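GH26A (Muricauda sp. MAR_2010_75, PDB 6Q75) is a glycoside hydrolase of family 26 that probably cleaves the glycosidic bonds of a polysaccharide. Local coordinates at residues Thr249-Gly254 with Ile273-Val278; Gly279-Pro284 with Ser294-Trp299; Tyr175-Gly180 with Asn219-Arg224. All coordinates share one frame; numbering follows the deposited sequence.

Interaction 1 of 3, residues Thr249-Gly254 with Ile273-Val278; sequences TDVYHG and IALGEV
Tyr252 and Glu277 meet at the ends of two neighbouring parallel strands of the barrel. The Glu277 side chain leaves its strand with CG beside its backbone N (chi1 -59°) and runs on extended. Its CB lies 3.5 Å from Asp250 OD1 and as close to Tyr252 OH. CG passes alongside the Asp250 carboxylate. CD sits 3.2 Å from Asp250 OD2, and the two carboxylates stack with their planes 27° apart. At the tip, OE1 accepts a 2.6 Å bond from Tyr252 OH. The hydroxyl comes from the anti side, slightly out of the carboxylate plane, and the tyrosine ring presents its edge. Ring and carboxylate stand nearly perpendicular (84°). OE2 is hydrogen-bonded to a bound Tris molecule, probably from the crystallisation liquor. Asp250 OD1 accepts a hydrogen bond from Asn219 ND2.

The backbones pair as parallel strands. Val251 N gives a 2.9 Å bond to Glu277 O, and Thr249 O takes Gly276 N. Val251 CG2 touches Leu275 CD2 at 3.9 Å on the sheet face that also carries Val278. The strands belong to a beta-alpha-beta unit in which helix 258-268 connects them. A phenylalanine in place of Tyr252 would lack the hydroxyl and would probably leave OE1 without this bond and the Glu277 carboxylate freer to turn. The place of Glu277 at the end of the seventh barrel strand is consistent with the nucleophile of clan GH-A enzymes. The Tyr252 bond limits the rotation of this carboxylate. Asp250 packs against it as a second acidic group, its OD2 3.4 Å from Glu277 OE2 without a bond.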
ATOM      1  N   THR A 249      -7.229   2.962   2.782  1.00 17.05           N
ATOM      2  CA  THR A 249      -8.220   1.896   2.742  1.00 20.81           C
ATOM      3  C   THR A 249      -8.487   1.514   1.294  1.00 19.50           C
ATOM      4  O   THR A 249      -8.199   2.272   0.364  1.00 20.76           O
ATOM      5  CB  THR A 249      -9.512   2.295   3.468  1.00 24.42           C
ATOM      6  OG1 THR A 249     -10.290   1.113   3.711  1.00 27.60           O
ATOM      7  CG2 THR A 249     -10.301   3.270   2.647  1.00 22.30           C
ATOM      8  N   ASP A 250      -9.020   0.304   1.118  1.00 18.67           N
ATOM      9  CA  ASP A 250      -9.318  -0.273  -0.185  1.00 19.00           C
ATOM     10  C   ASP A 250     -10.823  -0.241  -0.380  1.00 19.41           C
ATOM     11  O   ASP A 250     -11.568  -0.724   0.484  1.00 20.34           O
ATOM     12  CB  ASP A 250      -8.796  -1.719  -0.293  1.00 17.83           C
ATOM     13  CG  ASP A 250      -7.263  -1.785  -0.253  1.00 17.71           C
ATOM     14  OD1 ASP A 250      -6.617  -0.722  -0.279  1.00 19.76           O
ATOM     15  OD2 ASP A 250      -6.705  -2.881  -0.210  1.00 20.07           O
ATOM     16  N   VAL A 251     -11.260   0.341  -1.499  1.00 15.79           N
ATOM     17  CA  VAL A 251     -12.677   0.578  -1.781  1.00 17.96           C
ATOM     18  C   VAL A 251     -12.974   0.037  -3.174  1.00 17.74           C
ATOM     19  O   VAL A 251     -12.520   0.602  -4.180  1.00 17.63           O
ATOM     20  CB  VAL A 251     -13.061   2.061  -1.690  1.00 21.23           C
ATOM     21  CG1 VAL A 251     -14.539   2.235  -2.143  1.00 21.34           C
ATOM     22  CG2 VAL A 251     -12.865   2.579  -0.262  1.00 22.37           C
ATOM     23  N   TYR A 252     -13.707  -1.070  -3.244  1.00 15.65           N
ATOM     24  CA  TYR A 252     -14.147  -1.611  -4.509  1.00 17.48           C
ATOM     25  C   TYR A 252     -15.643  -1.342  -4.672  1.00 19.08           C
ATOM     26  O   TYR A 252     -16.315  -0.883  -3.747  1.00 19.70           O
ATOM     27  CB  TYR A 252     -13.847  -3.117  -4.592  1.00 19.84           C
ATOM     28  CG  TYR A 252     -12.373  -3.344  -4.809  1.00 18.96           C
ATOM     29  CD1 TYR A 252     -11.852  -3.350  -6.103  1.00 18.58           C
ATOM     30  CD2 TYR A 252     -11.500  -3.504  -3.736  1.00 18.16           C
ATOM     31  CE1 TYR A 252     -10.505  -3.506  -6.330  1.00 18.67           C
ATOM     32  CE2 TYR A 252     -10.126  -3.668  -3.958  1.00 17.79           C
ATOM     33  CZ  TYR A 252      -9.648  -3.667  -5.262  1.00 19.37           C
ATOM     34  OH  TYR A 252      -8.306  -3.848  -5.534  1.00 19.88           O
ATOM     35  N   HIS A 253     -16.127  -1.599  -5.876  1.00 18.68           N
ATOM     36  CA  HIS A 253     -17.548  -1.488  -6.235  1.00 20.34           C
ATOM     37  C   HIS A 253     -18.087  -0.074  -6.054  1.00 21.85           C
ATOM     38  O   HIS A 253     -19.301   0.107  -5.921  1.00 23.87           O
ATOM     39  CB  HIS A 253     -18.401  -2.457  -5.417  1.00 24.14           C
ATOM     40  CG  HIS A 253     -17.838  -3.838  -5.338  1.00 27.58           C
ATOM     41  ND1 HIS A 253     -17.678  -4.641  -6.448  1.00 30.61           N
ATOM     42  CD2 HIS A 253     -17.414  -4.565  -4.281  1.00 29.12           C
ATOM     43  CE1 HIS A 253     -17.166  -5.802  -6.076  1.00 28.72           C
ATOM     44  NE2 HIS A 253     -17.005  -5.785  -4.767  1.00 28.92           N
ATOM     45  N   GLY A 254     -17.212   0.934  -6.053  1.00 17.51           N
ATOM     46  CA  GLY A 254     -17.621   2.318  -5.861  1.00 17.25           C
ATOM     47  C   GLY A 254     -18.194   2.626  -4.493  1.00 21.38           C
ATOM     48  O   GLY A 254     -18.918   3.612  -4.334  1.00 22.41           O
ATOM     49  N   ILE A 273      -4.671  10.549   4.634  1.00 20.04           N
ATOM     50  CA  ILE A 273      -5.355   9.316   4.272  1.00 19.18           C
ATOM     51  C   ILE A 273      -5.312   9.159   2.758  1.00 20.17           C
ATOM     52  O   ILE A 273      -5.109  10.126   2.011  1.00 21.31           O
ATOM     53  CB  ILE A 273      -6.812   9.265   4.784  1.00 19.22           C
ATOM     54  CG1 ILE A 273      -7.648  10.363   4.138  1.00 24.63           C
ATOM     55  CG2 ILE A 273      -6.879   9.331   6.295  1.00 21.34           C
ATOM     56  CD1 ILE A 273      -9.106  10.269   4.519  1.00 23.87           C
ATOM     57  N   ALA A 274      -5.543   7.924   2.300  1.00 17.85           N
ATOM     58  CA  ALA A 274      -5.475   7.649   0.870  1.00 18.87           C
ATOM     59  C   ALA A 274      -6.355   6.459   0.537  1.00 18.11           C
ATOM     60  O   ALA A 274      -6.671   5.643   1.406  1.00 17.79           O
ATOM     61  CB  ALA A 274      -4.039   7.355   0.420  1.00 18.48           C
ATOM     62  N   LEU A 275      -6.722   6.356  -0.741  1.00 16.68           N
ATOM     63  CA  LEU A 275      -7.421   5.178  -1.261  1.00 16.69           C
ATOM     64  C   LEU A 275      -6.369   4.213  -1.778  1.00 16.73           C
ATOM     65  O   LEU A 275      -5.904   4.326  -2.916  1.00 16.64           O
ATOM     66  CB  LEU A 275      -8.419   5.569  -2.357  1.00 16.51           C
ATOM     67  CG  LEU A 275      -9.597   6.416  -1.886  1.00 19.78           C
ATOM     68  CD1 LEU A 275     -10.253   7.176  -3.079  1.00 16.58           C
ATOM     69  CD2 LEU A 275     -10.571   5.580  -1.115  1.00 20.96           C
ATOM     70  N   GLY A 276      -5.994   3.244  -0.938  1.00 16.66           N
ATOM     71  CA  GLY A 276      -4.866   2.395  -1.260  1.00 18.40           C
ATOM     72  C   GLY A 276      -5.088   1.497  -2.457  1.00 18.82           C
ATOM     73  O   GLY A 276      -4.138   1.213  -3.198  1.00 17.04           O
ATOM     74  N   GLU A 277      -6.336   1.023  -2.656  1.00 16.37           N
ATOM     75  CA  GLU A 277      -6.750   0.315  -3.855  1.00 15.08           C
ATOM     76  C   GLU A 277      -8.174   0.726  -4.150  1.00 16.30           C
ATOM     77  O   GLU A 277      -8.971   0.878  -3.228  1.00 17.81           O
ATOM     78  CB  GLU A 277      -6.775  -1.212  -3.721  1.00 16.78           C
ATOM     79  CG  GLU A 277      -5.443  -1.853  -3.356  1.00 17.20           C
ATOM     80  CD  GLU A 277      -5.546  -3.353  -3.184  1.00 22.11           C
ATOM     81  OE1 GLU A 277      -6.550  -3.935  -3.652  1.00 20.17           O
ATOM     82  OE2 GLU A 277      -4.589  -3.940  -2.608  1.00 18.83           O
ATOM     83  N   VAL A 278      -8.477   0.891  -5.423  1.00 15.07           N
ATOM     84  CA  VAL A 278      -9.858   1.090  -5.859  1.00 15.17           C
ATOM     85  C   VAL A 278     -10.101   0.279  -7.115  1.00 16.75           C
ATOM     86  O   VAL A 278      -9.177  -0.085  -7.849  1.00 16.97           O
ATOM     87  CB  VAL A 278     -10.241   2.565  -6.134  1.00 19.19           C
ATOM     88  CG1 VAL A 278      -9.892   3.451  -4.934  1.00 19.14           C
ATOM     89  CG2 VAL A 278      -9.604   3.069  -7.427  1.00 20.04           C
TER

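Interaction 2 of 3, residues Gly279-Pro284 with Ser294-Trp299; sequences GQLPRP and SWFMVW
The loop that follows the seventh barrel strand folds back over the outer side of the eighth, strand 293-299, and Leu281 lies on Phe296 and Val298 there. The contact is apolar, with no hydrogen bond between the two segments. Leu281 does most of the touching through one methyl, CD2. Its CG lies beside the backbone N (chi1 -77°), and the branch then reaches toward the strand although the CB does not point straight at it. CD2 sits over one face of the Phe296 ring, 3.9 Å from the centroid and 30° off the ring normal. This is a CH-pi contact. The methyl is displaced toward the CE1 rim, where CD2 and CE1 are 3.4 Å apart.

The same methyl also meets Val298 CG2 at 3.5 Å, closer than usual for two carbons. CD2 sits in the corner formed by the Phe296 ring face and the Val298 methyl, two residues further along the strand. The two side chains of Leu281 and Val298 cross at about a right angle. Pro282 adds a looser touch, with CG 4.3 Å from Phe296 CD2. CG of Phe296 lies between its own backbone N and carbonyl carbon (chi1 63°), which turns the ring toward the loop. Gly279 makes a slighter contact, its O lying 4.1 Å from Val298 CG1.

Helix 309-316 extends this apolar layer: Val315 touches both Leu281 and Phe296, and Val312 touches Leu281. Polar backbone groups of the loop are met elsewhere, since the Asn307 side chain bonds to both Gly279 O and Leu281 N. The loop is therefore fixed to the strand by buried shape fit and dispersion, while Asn307 and, at Gln280 O, the Tyr256 hydroxyl meet its polar backbone groups.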
ATOM      1  N   GLY A 279     -11.381   0.009  -7.363  1.00 15.44           N
ATOM      2  CA  GLY A 279     -11.764  -0.582  -8.630  1.00 15.73           C
ATOM      3  C   GLY A 279     -12.454   0.495  -9.448  1.00 16.08           C
ATOM      4  O   GLY A 279     -11.801   1.204 -10.213  1.00 17.53           O
ATOM      5  N   GLN A 280     -13.761   0.637  -9.270  1.00 16.51           N
ATOM      6  CA  GLN A 280     -14.470   1.797  -9.796  1.00 16.81           C
ATOM      7  C   GLN A 280     -13.861   3.082  -9.242  1.00 16.71           C
ATOM      8  O   GLN A 280     -13.676   3.218  -8.032  1.00 19.59           O
ATOM      9  CB  GLN A 280     -15.949   1.742  -9.395  1.00 20.60           C
ATOM     10  CG  GLN A 280     -16.693   0.544  -9.932  1.00 24.17           C
ATOM     11  CD  GLN A 280     -18.173   0.611  -9.583  1.00 23.16           C
ATOM     12  OE1 GLN A 280     -18.692   1.693  -9.268  1.00 24.15           O
ATOM     13  NE2 GLN A 280     -18.856  -0.541  -9.626  1.00 25.18           N
ATOM     14  N   LEU A 281     -13.548   4.015 -10.134  1.00 17.10           N
ATOM     15  CA  LEU A 281     -12.897   5.256  -9.720  1.00 17.18           C
ATOM     16  C   LEU A 281     -13.847   6.118  -8.888  1.00 18.61           C
ATOM     17  O   LEU A 281     -15.069   6.031  -9.053  1.00 20.92           O
ATOM     18  CB  LEU A 281     -12.440   6.040 -10.945  1.00 20.38           C
ATOM     19  CG  LEU A 281     -11.173   5.501 -11.604  1.00 20.46           C
ATOM     20  CD1 LEU A 281     -11.046   6.046 -13.018  1.00 23.94           C
ATOM     21  CD2 LEU A 281      -9.986   5.937 -10.769  1.00 19.14           C
ATOM     22  N   PRO A 282     -13.315   6.980  -8.015  1.00 18.88           N
ATOM     23  CA  PRO A 282     -14.169   7.967  -7.326  1.00 21.28           C
ATOM     24  C   PRO A 282     -14.586   9.080  -8.279  1.00 24.23           C
ATOM     25  O   PRO A 282     -13.738   9.762  -8.863  1.00 26.10           O
ATOM     26  CB  PRO A 282     -13.270   8.501  -6.207  1.00 22.42           C
ATOM     27  CG  PRO A 282     -11.852   8.264  -6.699  1.00 22.96           C
ATOM     28  CD  PRO A 282     -11.906   7.005  -7.549  1.00 18.83           C
ATOM     29  N   ARG A 283     -15.898   9.273  -8.425  1.00 22.21           N
ATOM     30  CA  ARG A 283     -16.387  10.353  -9.255  1.00 23.22           C
ATOM     31  C   ARG A 283     -16.101  11.702  -8.602  1.00 25.15           C
ATOM     32  O   ARG A 283     -15.992  11.801  -7.378  1.00 26.02           O
ATOM     33  CB  ARG A 283     -17.891  10.223  -9.477  1.00 27.71           C
ATOM     34  CG  ARG A 283     -18.356   8.851  -9.902  1.00 32.67           C
ATOM     35  CD  ARG A 283     -19.717   8.952 -10.538  1.00 38.34           C
ATOM     36  NE  ARG A 283     -19.700   9.934 -11.619  1.00 46.81           N
ATOM     37  CZ  ARG A 283     -20.758  10.269 -12.350  1.00 51.77           C
ATOM     38  NH1 ARG A 283     -20.640  11.173 -13.315  1.00 54.03           N
ATOM     39  NH2 ARG A 283     -21.934   9.703 -12.113  1.00 53.20           N
ATOM     40  N   PRO A 284     -16.050  12.771  -9.402  1.00 28.69           N
ATOM     41  CA  PRO A 284     -15.860  14.120  -8.831  1.00 27.14           C
ATOM     42  C   PRO A 284     -16.775  14.445  -7.657  1.00 27.39           C
ATOM     43  O   PRO A 284     -16.305  15.052  -6.692  1.00 27.84           O
ATOM     44  CB  PRO A 284     -16.135  15.027 -10.041  1.00 30.09           C
ATOM     45  CG  PRO A 284     -15.627  14.201 -11.200  1.00 28.69           C
ATOM     46  CD  PRO A 284     -16.024  12.782 -10.879  1.00 28.37           C
ATOM     47  N   SER A 294      -5.731  11.397  -0.478  1.00 18.91           N
ATOM     48  CA  SER A 294      -4.515  11.961  -1.048  1.00 23.15           C
ATOM     49  C   SER A 294      -4.108  11.315  -2.351  1.00 18.85           C
ATOM     50  O   SER A 294      -3.427  11.962  -3.147  1.00 19.46           O
ATOM     51  CB  SER A 294      -3.343  11.820  -0.069  1.00 21.80           C
ATOM     52  OG  SER A 294      -3.713  12.318   1.194  1.00 24.91           O
ATOM     53  N   TRP A 295      -4.452  10.048  -2.556  1.00 18.08           N
ATOM     54  CA  TRP A 295      -4.252   9.395  -3.840  1.00 19.47           C
ATOM     55  C   TRP A 295      -5.275   8.281  -3.949  1.00 18.42           C
ATOM     56  O   TRP A 295      -5.941   7.922  -2.974  1.00 19.57           O
ATOM     57  CB  TRP A 295      -2.801   8.870  -4.043  1.00 17.76           C
ATOM     58  CG  TRP A 295      -2.423   7.626  -3.287  1.00 17.34           C
ATOM     59  CD1 TRP A 295      -2.703   6.311  -3.629  1.00 18.64           C
ATOM     60  CD2 TRP A 295      -1.643   7.570  -2.079  1.00 17.82           C
ATOM     61  NE1 TRP A 295      -2.146   5.454  -2.680  1.00 17.36           N
ATOM     62  CE2 TRP A 295      -1.506   6.207  -1.723  1.00 17.64           C
ATOM     63  CE3 TRP A 295      -1.060   8.544  -1.257  1.00 18.29           C
ATOM     64  CZ2 TRP A 295      -0.795   5.790  -0.575  1.00 17.50           C
ATOM     65  CZ3 TRP A 295      -0.370   8.126  -0.096  1.00 18.54           C
ATOM     66  CH2 TRP A 295      -0.238   6.758   0.215  1.00 18.83           C
ATOM     67  N   PHE A 296      -5.443   7.783  -5.168  1.00 16.87           N
ATOM     68  CA  PHE A 296      -6.145   6.534  -5.403  1.00 16.34           C
ATOM     69  C   PHE A 296      -5.226   5.661  -6.235  1.00 21.10           C
ATOM     70  O   PHE A 296      -4.383   6.180  -6.965  1.00 18.93           O
ATOM     71  CB  PHE A 296      -7.498   6.764  -6.120  1.00 16.42           C
ATOM     72  CG  PHE A 296      -7.376   7.355  -7.495  1.00 19.50           C
ATOM     73  CD1 PHE A 296      -7.006   6.573  -8.595  1.00 20.09           C
ATOM     74  CD2 PHE A 296      -7.721   8.681  -7.720  1.00 20.46           C
ATOM     75  CE1 PHE A 296      -6.942   7.122  -9.887  1.00 18.96           C
ATOM     76  CE2 PHE A 296      -7.646   9.236  -9.000  1.00 20.88           C
ATOM     77  CZ  PHE A 296      -7.266   8.455 -10.087  1.00 19.06           C
ATOM     78  N   MET A 297      -5.391   4.331  -6.133  1.00 20.08           N
ATOM     79  CA  MET A 297      -4.599   3.412  -6.948  1.00 15.82           C
ATOM     80  C   MET A 297      -5.527   2.352  -7.525  1.00 19.12           C
ATOM     81  O   MET A 297      -6.006   1.487  -6.790  1.00 18.12           O
ATOM     82  CB  MET A 297      -3.479   2.750  -6.120  1.00 15.83           C
ATOM     83  CG  MET A 297      -2.536   1.994  -7.035  1.00 17.93           C
ATOM     84  SD  MET A 297      -1.299   0.975  -6.203  1.00 20.67           S
ATOM     85  CE  MET A 297      -2.346  -0.219  -5.360  1.00 19.41           C
ATOM     86  N   VAL A 298      -5.794   2.426  -8.833  1.00 17.99           N
ATOM     87  CA  VAL A 298      -6.652   1.435  -9.472  1.00 16.90           C
ATOM     88  C   VAL A 298      -5.937   0.096  -9.571  1.00 18.41           C
ATOM     89  O   VAL A 298      -4.724   0.029  -9.832  1.00 19.14           O
ATOM     90  CB  VAL A 298      -7.101   1.936 -10.852  1.00 16.92           C
ATOM     91  CG1 VAL A 298      -7.944   0.885 -11.546  1.00 19.28           C
ATOM     92  CG2 VAL A 298      -7.890   3.191 -10.681  1.00 17.33           C
ATOM     93  N   TRP A 299      -6.678  -0.980  -9.332  1.00 15.66           N
ATOM     94  CA  TRP A 299      -6.096  -2.320  -9.287  1.00 16.25           C
ATOM     95  C   TRP A 299      -5.984  -2.886 -10.696  1.00 18.44           C
ATOM     96  O   TRP A 299      -6.969  -3.350 -11.257  1.00 19.26           O
ATOM     97  CB  TRP A 299      -6.943  -3.239  -8.420  1.00 16.27           C
ATOM     98  CG  TRP A 299      -6.243  -4.564  -8.205  1.00 16.66           C
ATOM     99  CD1 TRP A 299      -6.478  -5.734  -8.859  1.00 20.05           C
ATOM    100  CD2 TRP A 299      -5.137  -4.807  -7.323  1.00 16.89           C
ATOM    101  NE1 TRP A 299      -5.621  -6.715  -8.397  1.00 20.24           N
ATOM    102  CE2 TRP A 299      -4.783  -6.165  -7.460  1.00 19.28           C
ATOM    103  CE3 TRP A 299      -4.436  -4.016  -6.401  1.00 19.52           C
ATOM    104  CZ2 TRP A 299      -3.735  -6.749  -6.722  1.00 19.33           C
ATOM    105  CZ3 TRP A 299      -3.409  -4.595  -5.675  1.00 19.42           C
ATOM    106  CH2 TRP A 299      -3.067  -5.949  -5.842  1.00 21.47           C
TER

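Interaction 3 of 3, residues Tyr175-Gly180 with Asn219-Arg224; sequences YHEMNG and NANGPR
The loop 175-180 runs beside strand 219-221, with end-to-end directions of the touching parts 28° apart, and Glu177 N bonds to Asn219 O at 2.7 Å in the carbonyl plane. The loop then makes a type I beta turn from Glu177 to Gly180. This turn brings Asn179 over the strand end. Its CG lies between the backbone N and the carbonyl carbon (chi1 57°), and the amide faces the backbone of Asn221. OD1 accepts Asn221 N at 2.8 Å, and ND2 gives a 2.7 Å bond to Asn221 O. Both bonds are nearly straight, and Asn221 O lies close to the amide plane of Asn179. One side-chain amide thus satisfies both backbone groups of Asn221, much as a neighbouring strand would. ND2 has a second acceptor in Tyr232 O, which further fixes the flip of the amide.

Segment 175-180 follows the fourth strand of a (beta/alpha)8 barrel, and 219-224 starts on the end of the fifth. The position of Glu177 is consistent with the acid/base of clan GH-A enzymes. Its chain is extended beyond CG and passes Asn221, whose OD1 is 3.2 Å from Glu177 CD, a close approach without a hydrogen bond. The carboxylate and amide planes are almost perpendicular, at 87°. Trp182 NE1 bonds to Glu177 OE1, which also meets the amine of a bound Tris molecule. Asn221 ND2 turns the other way and bonds to Gly222 O at 3.0 Å.

On the other flank, Met178 bends back along the strand. Its SD touches Ala220 CB at 3.9 Å, and CE rests 3.4 Å from Asn219 O. The amide of Asn219 looks elsewhere, and its OD1 accepts a bond from Arg173 NE.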
ATOM      1  N   TYR A 175       1.172  -5.903   4.717  1.00 16.58           N
ATOM      2  CA  TYR A 175       0.133  -6.612   5.475  1.00 14.97           C
ATOM      3  C   TYR A 175      -1.205  -5.871   5.379  1.00 15.41           C
ATOM      4  O   TYR A 175      -1.865  -5.584   6.381  1.00 17.62           O
ATOM      5  CB  TYR A 175       0.534  -6.802   6.924  1.00 16.24           C
ATOM      6  CG  TYR A 175       1.782  -7.650   7.107  1.00 17.72           C
ATOM      7  CD1 TYR A 175       1.883  -8.928   6.537  1.00 15.93           C
ATOM      8  CD2 TYR A 175       2.851  -7.182   7.856  1.00 17.21           C
ATOM      9  CE1 TYR A 175       3.037  -9.714   6.709  1.00 18.11           C
ATOM     10  CE2 TYR A 175       4.004  -7.975   8.047  1.00 19.17           C
ATOM     11  CZ  TYR A 175       4.083  -9.225   7.461  1.00 20.77           C
ATOM     12  OH  TYR A 175       5.225  -9.997   7.639  1.00 21.71           O
ATOM     13  N   HIS A 176      -1.569  -5.544   4.153  1.00 14.29           N
ATOM     14  CA  HIS A 176      -2.734  -4.723   3.861  1.00 15.03           C
ATOM     15  C   HIS A 176      -4.036  -5.498   4.098  1.00 16.17           C
ATOM     16  O   HIS A 176      -4.057  -6.729   4.202  1.00 16.00           O
ATOM     17  CB  HIS A 176      -2.674  -4.243   2.410  1.00 16.83           C
ATOM     18  CG  HIS A 176      -2.662  -5.383   1.442  1.00 19.30           C
ATOM     19  ND1 HIS A 176      -1.632  -6.292   1.388  1.00 20.33           N
ATOM     20  CD2 HIS A 176      -3.590  -5.809   0.556  1.00 18.84           C
ATOM     21  CE1 HIS A 176      -1.905  -7.213   0.479  1.00 19.65           C
ATOM     22  NE2 HIS A 176      -3.087  -6.934  -0.050  1.00 19.31           N
ATOM     23  N   GLU A 177      -5.140  -4.754   4.199  1.00 15.46           N
ATOM     24  CA  GLU A 177      -6.476  -5.349   4.426  1.00 17.14           C
ATOM     25  C   GLU A 177      -6.485  -6.227   5.686  1.00 18.19           C
ATOM     26  O   GLU A 177      -7.177  -7.247   5.772  1.00 17.21           O
ATOM     27  CB  GLU A 177      -6.945  -6.121   3.183  1.00 16.81           C
ATOM     28  CG  GLU A 177      -7.187  -5.154   1.992  1.00 17.28           C
ATOM     29  CD  GLU A 177      -7.660  -5.825   0.688  1.00 20.47           C
ATOM     30  OE1 GLU A 177      -7.897  -7.060   0.651  1.00 19.91           O
ATOM     31  OE2 GLU A 177      -7.835  -5.086  -0.309  1.00 20.47           O
ATOM     32  N   MET A 178      -5.761  -5.775   6.707  1.00 16.51           N
ATOM     33  CA  MET A 178      -5.562  -6.588   7.904  1.00 18.07           C
ATOM     34  C   MET A 178      -6.812  -6.689   8.762  1.00 18.04           C
ATOM     35  O   MET A 178      -6.865  -7.558   9.643  1.00 16.46           O
ATOM     36  CB  MET A 178      -4.407  -6.004   8.722  1.00 18.26           C
ATOM     37  CG  MET A 178      -4.754  -4.713   9.486  1.00 21.05           C
ATOM     38  SD  MET A 178      -5.031  -3.248   8.450  1.00 21.74           S
ATOM     39  CE  MET A 178      -3.408  -2.851   7.846  1.00 19.35           C
ATOM     40  N   ASN A 179      -7.819  -5.832   8.522  1.00 17.37           N
ATOM     41  CA  ASN A 179      -9.077  -5.962   9.245  1.00 17.94           C
ATOM     42  C   ASN A 179     -10.001  -6.974   8.588  1.00 18.28           C
ATOM     43  O   ASN A 179     -11.043  -7.308   9.163  1.00 19.26           O
ATOM     44  CB  ASN A 179      -9.777  -4.594   9.384  1.00 19.56           C
ATOM     45  CG  ASN A 179     -10.034  -3.914   8.044  1.00 17.94           C
ATOM     46  OD1 ASN A 179      -9.250  -4.043   7.110  1.00 16.55           O
ATOM     47  ND2 ASN A 179     -11.157  -3.183   7.947  1.00 19.42           N
ATOM     48  N   GLY A 180      -9.617  -7.498   7.422  1.00 16.98           N
ATOM     49  CA  GLY A 180     -10.415  -8.519   6.776  1.00 18.74           C
ATOM     50  C   GLY A 180     -10.104  -9.896   7.318  1.00 19.17           C
ATOM     51  O   GLY A 180      -9.082 -10.124   7.983  1.00 18.67           O
ATOM     52  N   ASN A 219      -2.743   0.192   5.572  1.00 16.77           N
ATOM     53  CA  ASN A 219      -3.733   0.106   4.489  1.00 16.12           C
ATOM     54  C   ASN A 219      -4.759  -0.962   4.876  1.00 17.39           C
ATOM     55  O   ASN A 219      -4.489  -2.159   4.739  1.00 17.33           O
ATOM     56  CB  ASN A 219      -3.032  -0.246   3.166  1.00 18.56           C
ATOM     57  CG  ASN A 219      -3.902  -0.012   1.914  1.00 20.29           C
ATOM     58  OD1 ASN A 219      -3.361   0.167   0.822  1.00 21.81           O
ATOM     59  ND2 ASN A 219      -5.236  -0.021   2.065  1.00 18.96           N
ATOM     60  N   ALA A 220      -5.936  -0.531   5.321  1.00 16.28           N
ATOM     61  CA  ALA A 220      -7.001  -1.433   5.728  1.00 19.38           C
ATOM     62  C   ALA A 220      -7.973  -1.671   4.575  1.00 19.13           C
ATOM     63  O   ALA A 220      -7.761  -1.233   3.442  1.00 19.10           O
ATOM     64  CB  ALA A 220      -7.721  -0.866   6.953  1.00 19.75           C
ATOM     65  N   ASN A 221      -9.045  -2.404   4.866  1.00 18.51           N
ATOM     66  CA  ASN A 221     -10.175  -2.579   3.953  1.00 16.58           C
ATOM     67  C   ASN A 221     -11.388  -1.824   4.476  1.00 17.09           C
ATOM     68  O   ASN A 221     -11.589  -1.710   5.678  1.00 18.96           O
ATOM     69  CB  ASN A 221     -10.540  -4.065   3.824  1.00 18.22           C
ATOM     70  CG  ASN A 221     -11.230  -4.386   2.495  1.00 20.48           C
ATOM     71  OD1 ASN A 221     -10.560  -4.670   1.511  1.00 21.04           O
ATOM     72  ND2 ASN A 221     -12.560  -4.325   2.470  1.00 22.14           N
ATOM     73  N   GLY A 222     -12.234  -1.314   3.570  1.00 19.42           N
ATOM     74  CA  GLY A 222     -13.514  -0.825   4.024  1.00 20.08           C
ATOM     75  C   GLY A 222     -14.253  -1.867   4.854  1.00 22.28           C
ATOM     76  O   GLY A 222     -14.337  -3.041   4.468  1.00 22.99           O
ATOM     77  N   PRO A 223     -14.780  -1.477   6.017  1.00 21.69           N
ATOM     78  CA  PRO A 223     -15.430  -2.463   6.894  1.00 23.19           C
ATOM     79  C   PRO A 223     -16.732  -2.994   6.311  1.00 23.40           C
ATOM     80  O   PRO A 223     -17.446  -2.290   5.596  1.00 23.01           O
ATOM     81  CB  PRO A 223     -15.698  -1.683   8.183  1.00 28.93           C
ATOM     82  CG  PRO A 223     -14.733  -0.478   8.122  1.00 29.66           C
ATOM     83  CD  PRO A 223     -14.674  -0.147   6.651  1.00 26.16           C
ATOM     84  N   ARG A 224     -17.055  -4.244   6.653  1.00 20.32           N
ATOM     85  CA  ARG A 224     -18.323  -4.823   6.215  1.00 24.81           C
ATOM     86  C   ARG A 224     -18.635  -6.037   7.073  1.00 23.55           C
ATOM     87  O   ARG A 224     -17.725  -6.706   7.553  1.00 23.84           O
ATOM     88  CB  ARG A 224     -18.275  -5.235   4.739  1.00 28.78           C
ATOM     89  CG  ARG A 224     -17.279  -6.347   4.466  1.00 29.41           C
ATOM     90  CD  ARG A 224     -16.614  -6.137   3.158  1.00 31.92           C
ATOM     91  NE  ARG A 224     -15.957  -7.333   2.642  1.00 29.42           N
ATOM     92  CZ  ARG A 224     -15.189  -7.313   1.565  1.00 28.38           C
ATOM     93  NH1 ARG A 224     -14.998  -6.161   0.937  1.00 30.29           N
ATOM     94  NH2 ARG A 224     -14.611  -8.420   1.120  1.00 29.13           N
TER

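Along the chain interaction 3 comes first, then interaction 1, then interaction 2. All three reach the same parallel sheet of the barrel. Interactions 1 and 3 have centres about 10 Å apart and lie on the neighbouring strands 246-251 and 214-221, respectively. Interactions 1 and 2 are closer, about 7 Å between centres, and meet through the neighbouring strands 273-278 (interaction 1) and 293-299 (interaction 2). Interactions 2 and 3 lie about 17 Å apart between centres and do not touch. Interaction 1 therefore sits between the other two. Glu177 and Glu277 both face the pocket that holds Tris, consistent with an active site at the strand ends, whereas interaction 2 packs the outside of the barrel.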